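Local coordinates for peroxisomal fatty acid beta-oxidation multifunctional protein MFP2 (Arabidopsis thaliana, PDB 2WTB) that carries out enoyl-CoA hydratase and 3-hydroxyacyl-CoA dehydrogenase steps of peroxisomal fatty acid beta-oxidation during seed germination, at residues 17-22 and 53-58; 527-532 and 662-667. All blocks are in the same frame, centred on the assembly; numbering follows the deposited sequence.

Interaction 1: 17-22 and 53-58; sequences GVAVIT and KAIVIT
Lys53 meets Gly17 through the backbone: its N gives a hydrogen bond to Gly17 O. The two strands pair in parallel. The end of the lysine side chain leads away from 17-22. Gly17 has a positive phi (91°), at which a side chain would press on the preceding carbonyl. The carbonyl of Ala54 then takes an almost straight bond from Ala19 N. Ile55 puts its side chain on the same face as Ala19 and Ile21, where its CG2 lies 4.0 Å from Ile21 CD1; helix 33-46 packs on this side, Tyr43 on Ile55 and Leu39 on Ile21. That is the order of a beta-alpha-beta crossover, presumably of the usual right-handed kind, strand 18-24, helix 33-46, strand 54-59, in the crotonase-type hydratase region. Val56 bonds through both its backbone N and its backbone O: its N reaches Ala19 O at 2.7 Å, and its O receives Ile21 N at 2.8 Å. On the other face, CG2 of Val56, beside its own backbone N, comes to 3.6 Å from Val18 CG1, under helix 193-205. Ile57 faces Tyr43 and approaches Ile21 O by its CA. At Thr58 the N bonds to Ile21 O at 2.9 Å, the methyl CG2 lies alongside Thr22 OG1, and the hydroxyl, anti to the backbone N (chi1 -179°), is hydrogen-bonded to Ala108 O on the next strand.

Interaction 2: 527-532 and 662-667; sequences SKFGMP and MGFPPY
Apolar packing without a hydrogen bond joins two helix exits here: Phe529, Gly530, Met531 and Pro532, at the end of helix 519-529, lie against the loop that follows helix 651-662, chiefly Gly663, Phe664, Pro665 and Tyr667. Phe529 turns an edge toward the face of Phe664 in an offset edge-to-face pair, centroids 5.9 Å apart and planes at 75°; CE2 of Phe529 and CE1 of Phe664 are the atoms that meet. With CG anti to the backbone N (chi1 173°), the Phe529 ring swings toward the loop, and it also meets Phe632 and Trp674. In Met531 the bend at chi2 (-73°) brings SD to 3.3 Å from Met662 O, and the methyl CE beyond it reaches CD1 of Phe664. The same methyl also lies 4.0 Å from CD of Pro665, whose CD lies above one face of the Phe664 ring, near its rim. Both chains leave their helices through a glycine with positive phi, Gly530 and Gly663, in the all-helical part of the protein that includes the C-terminal domain of the 3-hydroxyacyl-CoA dehydrogenase. At Gly530 the lack of a side chain lets the loop come close: CG of Pro665 lies 3.3 Å from Gly530 CA, and Tyr667 OH lies 3.1 Å from the same Gly530 CA, about at right angles to Pro665 CG. Pro532 CD rests 3.4 Å from Gly663 O, the ring lying beside the second glycine. The carbonyl of Phe529 is hydrogen-bonded by Arg668, the residue next to Tyr667.

How the interactions relate
The two contacts belong to different parts of one chain and do not touch: their centres are 48 Å apart and their nearest atoms about 33 Å. They follow in series, interaction 1 closing before interaction 2 opens. Interaction 1 is parallel sheet pairing within the hydratase/isomerase region, and the side chain of its Ile57 lies about 11 Å from that of Glu119, the predicted nucleophile, so this sheet lies near the probable hydratase centre without supplying its acid groups. Interaction 2 is mainly apolar packing between two chain segments that leave helices, away from the annotated sites, and brings together segments 130 residues apart in sequence, against 31 for interaction 1.

Interaction 1: 17-22 and 53-58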
ATOM      1  N   GLY A  17      29.500  11.129 -33.965  1.00 45.61           N
ATOM      2  CA  GLY A  17      28.777  10.057 -34.621  1.00 44.64           C
ATOM      3  C   GLY A  17      27.863   9.285 -33.693  1.00 55.89           C
ATOM      4  O   GLY A  17      27.181   8.353 -34.120  1.00 65.07           O
ATOM      5  N   VAL A  18      27.847   9.668 -32.420  1.00 53.61           N
ATOM      6  CA  VAL A  18      26.993   9.004 -31.443  1.00 54.80           C
ATOM      7  C   VAL A  18      25.573   9.564 -31.468  1.00 57.97           C
ATOM      8  O   VAL A  18      25.368  10.777 -31.392  1.00 49.65           O
ATOM      9  CB  VAL A  18      27.553   9.123 -30.012  1.00 43.81           C
ATOM     10  CG1 VAL A  18      26.718   8.290 -29.055  1.00 40.88           C
ATOM     11  CG2 VAL A  18      29.006   8.684 -29.971  1.00 41.66           C
ATOM     12  N   ALA A  19      24.595   8.671 -31.576  1.00 51.55           N
ATOM     13  CA  ALA A  19      23.194   9.068 -31.563  1.00 47.80           C
ATOM     14  C   ALA A  19      22.622   8.984 -30.149  1.00 54.33           C
ATOM     15  O   ALA A  19      22.587   7.912 -29.546  1.00 64.23           O
ATOM     16  CB  ALA A  19      22.386   8.200 -32.522  1.00 43.15           C
ATOM     17  N   VAL A  20      22.178  10.124 -29.627  1.00 51.18           N
ATOM     18  CA  VAL A  20      21.579  10.189 -28.299  1.00 45.98           C
ATOM     19  C   VAL A  20      20.059  10.220 -28.397  1.00 51.38           C
ATOM     20  O   VAL A  20      19.490  11.121 -29.012  1.00 68.85           O
ATOM     21  CB  VAL A  20      22.039  11.442 -27.537  1.00 48.88           C
ATOM     22  CG1 VAL A  20      21.468  11.446 -26.126  1.00 45.86           C
ATOM     23  CG2 VAL A  20      23.556  11.520 -27.510  1.00 54.55           C
ATOM     24  N   ILE A  21      19.406   9.238 -27.784  1.00 41.75           N
ATOM     25  CA  ILE A  21      17.953   9.147 -27.800  1.00 42.92           C
ATOM     26  C   ILE A  21      17.381   9.472 -26.427  1.00 54.85           C
ATOM     27  O   ILE A  21      17.684   8.789 -25.447  1.00 55.70           O
ATOM     28  CB  ILE A  21      17.489   7.736 -28.201  1.00 47.26           C
ATOM     29  CG1 ILE A  21      18.108   7.330 -29.538  1.00 47.29           C
ATOM     30  CG2 ILE A  21      15.970   7.661 -28.264  1.00 38.57           C
ATOM     31  CD1 ILE A  21      17.692   5.958 -29.991  1.00 45.25           C
ATOM     32  N   THR A  22      16.552  10.511 -26.360  1.00 51.33           N
ATOM     33  CA  THR A  22      15.945  10.924 -25.097  1.00 51.21           C
ATOM     34  C   THR A  22      14.505  10.439 -24.983  1.00 57.74           C
ATOM     35  O   THR A  22      13.675  10.719 -25.848  1.00 60.73           O
ATOM     36  CB  THR A  22      15.965  12.458 -24.916  1.00 53.17           C
ATOM     37  OG1 THR A  22      17.295  12.955 -25.115  1.00 47.03           O
ATOM     38  CG2 THR A  22      15.488  12.838 -23.519  1.00 41.64           C
ATOM     39  N   LYS A  53      27.761   5.873 -35.376  1.00 61.97           N
ATOM     40  CA  LYS A  53      28.690   4.819 -34.974  1.00 56.26           C
ATOM     41  C   LYS A  53      28.124   3.977 -33.837  1.00 57.52           C
ATOM     42  O   LYS A  53      28.317   2.763 -33.790  1.00 61.98           O
ATOM     43  CB  LYS A  53      30.030   5.419 -34.543  1.00 49.05           C
ATOM     44  CG  LYS A  53      30.782   6.151 -35.641  1.00 55.94           C
ATOM     45  CD  LYS A  53      32.138   6.623 -35.139  1.00 56.47           C
ATOM     46  CE  LYS A  53      32.914   7.350 -36.222  1.00 55.67           C
ATOM     47  NZ  LYS A  53      34.223   7.835 -35.704  1.00 61.64           N
ATOM     48  N   ALA A  54      27.432   4.633 -32.914  1.00 54.55           N
ATOM     49  CA  ALA A  54      26.841   3.953 -31.770  1.00 44.67           C
ATOM     50  C   ALA A  54      25.602   4.703 -31.295  1.00 54.60           C
ATOM     51  O   ALA A  54      25.227   5.723 -31.871  1.00 63.95           O
ATOM     52  CB  ALA A  54      27.858   3.827 -30.646  1.00 35.49           C
ATOM     53  N   ILE A  55      24.971   4.195 -30.243  1.00 48.99           N
ATOM     54  CA  ILE A  55      23.755   4.802 -29.719  1.00 44.69           C
ATOM     55  C   ILE A  55      23.836   4.962 -28.207  1.00 49.39           C
ATOM     56  O   ILE A  55      24.415   4.130 -27.513  1.00 55.09           O
ATOM     57  CB  ILE A  55      22.502   3.965 -30.067  1.00 47.73           C
ATOM     58  CG1 ILE A  55      22.222   4.001 -31.571  1.00 55.17           C
ATOM     59  CG2 ILE A  55      21.290   4.456 -29.296  1.00 38.36           C
ATOM     60  CD1 ILE A  55      22.955   2.938 -32.360  1.00 61.98           C
ATOM     61  N   VAL A  56      23.259   6.046 -27.704  1.00 47.03           N
ATOM     62  CA  VAL A  56      23.130   6.245 -26.271  1.00 40.28           C
ATOM     63  C   VAL A  56      21.668   6.532 -25.959  1.00 39.26           C
ATOM     64  O   VAL A  56      20.992   7.220 -26.720  1.00 45.99           O
ATOM     65  CB  VAL A  56      24.021   7.401 -25.778  1.00 38.66           C
ATOM     66  CG1 VAL A  56      23.690   7.759 -24.337  1.00 32.41           C
ATOM     67  CG2 VAL A  56      25.490   7.025 -25.918  1.00 40.38           C
ATOM     68  N   ILE A  57      21.174   5.982 -24.856  1.00 34.73           N
ATOM     69  CA  ILE A  57      19.789   6.197 -24.464  1.00 37.38           C
ATOM     70  C   ILE A  57      19.711   6.849 -23.091  1.00 50.12           C
ATOM     71  O   ILE A  57      20.396   6.438 -22.153  1.00 42.52           O
ATOM     72  CB  ILE A  57      18.988   4.882 -24.429  1.00 37.90           C
ATOM     73  CG1 ILE A  57      19.124   4.122 -25.752  1.00 39.19           C
ATOM     74  CG2 ILE A  57      17.523   5.167 -24.106  1.00 35.34           C
ATOM     75  CD1 ILE A  57      18.319   2.821 -25.801  1.00 29.55           C
ATOM     76  N   THR A  58      18.872   7.871 -22.977  1.00 52.73           N
ATOM     77  CA  THR A  58      18.674   8.552 -21.708  1.00 46.22           C
ATOM     78  C   THR A  58      17.260   9.113 -21.633  1.00 40.71           C
ATOM     79  O   THR A  58      16.555   9.170 -22.639  1.00 41.58           O
ATOM     80  CB  THR A  58      19.701   9.682 -21.510  1.00 51.26           C
ATOM     81  OG1 THR A  58      19.494  10.304 -20.238  1.00 59.78           O
ATOM     82  CG2 THR A  58      19.568  10.719 -22.612  1.00 43.00           C
TER

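Interaction 2: 527-532 and 662-667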
ATOM      1  N   SER A 527      -7.580 -16.849   8.392  1.00 88.22           N
ATOM      2  CA  SER A 527      -6.172 -16.483   8.278  1.00 86.99           C
ATOM      3  C   SER A 527      -5.609 -16.991   6.960  1.00 85.64           C
ATOM      4  O   SER A 527      -4.629 -16.455   6.441  1.00 89.69           O
ATOM      5  CB  SER A 527      -5.365 -17.046   9.448  1.00 95.64           C
ATOM      6  OG  SER A 527      -5.697 -16.392  10.661  1.00103.37           O
ATOM      7  N   LYS A 528      -6.237 -18.031   6.424  1.00 89.60           N
ATOM      8  CA  LYS A 528      -5.833 -18.600   5.147  1.00 97.35           C
ATOM      9  C   LYS A 528      -6.532 -17.859   4.021  1.00 88.17           C
ATOM     10  O   LYS A 528      -6.034 -17.794   2.899  1.00 91.48           O
ATOM     11  CB  LYS A 528      -6.166 -20.093   5.090  1.00107.52           C
ATOM     12  CG  LYS A 528      -5.713 -20.783   3.813  1.00108.84           C
ATOM     13  CD  LYS A 528      -5.794 -22.297   3.941  1.00109.58           C
ATOM     14  CE  LYS A 528      -7.215 -22.755   4.223  1.00110.30           C
ATOM     15  NZ  LYS A 528      -7.302 -24.234   4.366  1.00111.15           N
ATOM     16  N   PHE A 529      -7.695 -17.298   4.335  1.00 91.21           N
ATOM     17  CA  PHE A 529      -8.457 -16.512   3.372  1.00 89.76           C
ATOM     18  C   PHE A 529      -7.635 -15.338   2.853  1.00 78.88           C
ATOM     19  O   PHE A 529      -7.819 -14.896   1.722  1.00 64.48           O
ATOM     20  CB  PHE A 529      -9.757 -16.008   4.004  1.00 84.65           C
ATOM     21  CG  PHE A 529     -10.522 -15.047   3.141  1.00 82.84           C
ATOM     22  CD1 PHE A 529     -11.031 -15.444   1.917  1.00 81.69           C
ATOM     23  CD2 PHE A 529     -10.743 -13.744   3.561  1.00 89.14           C
ATOM     24  CE1 PHE A 529     -11.739 -14.557   1.123  1.00 81.78           C
ATOM     25  CE2 PHE A 529     -11.451 -12.854   2.773  1.00 60.19           C
ATOM     26  CZ  PHE A 529     -11.948 -13.261   1.554  1.00 76.70           C
ATOM     27  N   GLY A 530      -6.724 -14.844   3.684  1.00 73.88           N
ATOM     28  CA  GLY A 530      -5.871 -13.735   3.299  1.00 79.67           C
ATOM     29  C   GLY A 530      -5.591 -12.777   4.442  1.00 71.26           C
ATOM     30  O   GLY A 530      -4.620 -12.023   4.406  1.00 73.13           O
ATOM     31  N   MET A 531      -6.451 -12.803   5.455  1.00 67.15           N
ATOM     32  CA  MET A 531      -6.251 -11.994   6.649  1.00 62.88           C
ATOM     33  C   MET A 531      -4.949 -12.390   7.328  1.00 64.94           C
ATOM     34  O   MET A 531      -4.530 -13.545   7.253  1.00 70.32           O
ATOM     35  CB  MET A 531      -7.422 -12.171   7.619  1.00 66.90           C
ATOM     36  CG  MET A 531      -8.730 -11.580   7.123  1.00 72.75           C
ATOM     37  SD  MET A 531      -8.718  -9.782   7.193  1.00 77.54           S
ATOM     38  CE  MET A 531     -10.099  -9.381   6.131  1.00171.71           C
ATOM     39  N   PRO A 532      -4.296 -11.427   7.993  1.00 70.36           N
ATOM     40  CA  PRO A 532      -3.036 -11.688   8.692  1.00 84.86           C
ATOM     41  C   PRO A 532      -3.293 -12.380  10.024  1.00 91.44           C
ATOM     42  O   PRO A 532      -2.355 -12.750  10.728  1.00 94.41           O
ATOM     43  CB  PRO A 532      -2.473 -10.280   8.944  1.00 81.18           C
ATOM     44  CG  PRO A 532      -3.341  -9.338   8.141  1.00 75.64           C
ATOM     45  CD  PRO A 532      -4.668 -10.006   8.049  1.00 68.20           C
ATOM     46  N   MET A 662      -7.442  -3.168   8.097  1.00 85.84           N
ATOM     47  CA  MET A 662      -7.752  -4.483   8.650  1.00 87.30           C
ATOM     48  C   MET A 662      -7.108  -5.614   7.852  1.00 83.72           C
ATOM     49  O   MET A 662      -7.583  -6.749   7.873  1.00 79.92           O
ATOM     50  CB  MET A 662      -9.266  -4.680   8.733  1.00 85.35           C
ATOM     51  CG  MET A 662      -9.939  -3.830   9.796  1.00 80.03           C
ATOM     52  SD  MET A 662      -9.635  -4.443  11.464  1.00123.74           S
ATOM     53  CE  MET A 662     -10.572  -3.262  12.432  1.00115.16           C
ATOM     54  N   GLY A 663      -6.030  -5.291   7.145  1.00 78.96           N
ATOM     55  CA  GLY A 663      -5.252  -6.280   6.422  1.00 77.59           C
ATOM     56  C   GLY A 663      -6.043  -7.187   5.496  1.00 85.06           C
ATOM     57  O   GLY A 663      -5.678  -8.346   5.303  1.00 91.71           O
ATOM     58  N   PHE A 664      -7.125  -6.670   4.924  1.00 76.64           N
ATOM     59  CA  PHE A 664      -7.899  -7.436   3.955  1.00 62.56           C
ATOM     60  C   PHE A 664      -7.042  -7.714   2.721  1.00 73.69           C
ATOM     61  O   PHE A 664      -6.342  -6.825   2.238  1.00 80.50           O
ATOM     62  CB  PHE A 664      -9.174  -6.688   3.565  1.00 57.43           C
ATOM     63  CG  PHE A 664     -10.107  -7.488   2.704  1.00 68.18           C
ATOM     64  CD1 PHE A 664     -11.136  -8.223   3.273  1.00 73.75           C
ATOM     65  CD2 PHE A 664      -9.958  -7.508   1.329  1.00 69.61           C
ATOM     66  CE1 PHE A 664     -11.997  -8.964   2.486  1.00 62.13           C
ATOM     67  CE2 PHE A 664     -10.816  -8.247   0.535  1.00 73.27           C
ATOM     68  CZ  PHE A 664     -11.836  -8.976   1.115  1.00 67.83           C
ATOM     69  N   PRO A 665      -7.099  -8.955   2.214  1.00 79.31           N
ATOM     70  CA  PRO A 665      -6.276  -9.452   1.103  1.00 81.06           C
ATOM     71  C   PRO A 665      -6.278  -8.524  -0.108  1.00 78.62           C
ATOM     72  O   PRO A 665      -7.308  -8.390  -0.768  1.00 82.93           O
ATOM     73  CB  PRO A 665      -6.951 -10.775   0.734  1.00 82.23           C
ATOM     74  CG  PRO A 665      -7.611 -11.218   1.980  1.00 82.44           C
ATOM     75  CD  PRO A 665      -8.046  -9.976   2.697  1.00 78.07           C
ATOM     76  N   PRO A 666      -5.129  -7.899  -0.401  1.00 74.13           N
ATOM     77  CA  PRO A 666      -4.986  -6.974  -1.531  1.00 77.92           C
ATOM     78  C   PRO A 666      -5.340  -7.634  -2.861  1.00 74.82           C
ATOM     79  O   PRO A 666      -5.995  -7.013  -3.697  1.00 71.64           O
ATOM     80  CB  PRO A 666      -3.495  -6.619  -1.504  1.00 84.80           C
ATOM     81  CG  PRO A 666      -3.072  -6.860  -0.098  1.00 81.84           C
ATOM     82  CD  PRO A 666      -3.882  -8.029   0.369  1.00 76.48           C
ATOM     83  N   TYR A 667      -4.913  -8.878  -3.047  1.00 77.35           N
ATOM     84  CA  TYR A 667      -5.175  -9.604  -4.287  1.00 82.99           C
ATOM     85  C   TYR A 667      -6.664  -9.873  -4.501  1.00 81.52           C
ATOM     86  O   TYR A 667      -7.072 -10.314  -5.574  1.00 88.54           O
ATOM     87  CB  TYR A 667      -4.378 -10.914  -4.331  1.00 81.49           C
ATOM     88  CG  TYR A 667      -4.349 -11.658  -3.017  1.00 82.87           C
ATOM     89  CD1 TYR A 667      -3.309 -11.470  -2.116  1.00 80.77           C
ATOM     90  CD2 TYR A 667      -5.363 -12.543  -2.673  1.00 88.23           C
ATOM     91  CE1 TYR A 667      -3.278 -12.145  -0.910  1.00 84.86           C
ATOM     92  CE2 TYR A 667      -5.340 -13.222  -1.470  1.00 87.21           C
ATOM     93  CZ  TYR A 667      -4.297 -13.019  -0.592  1.00 84.15           C
ATOM     94  OH  TYR A 667      -4.271 -13.693   0.606  1.00 71.76           O
TER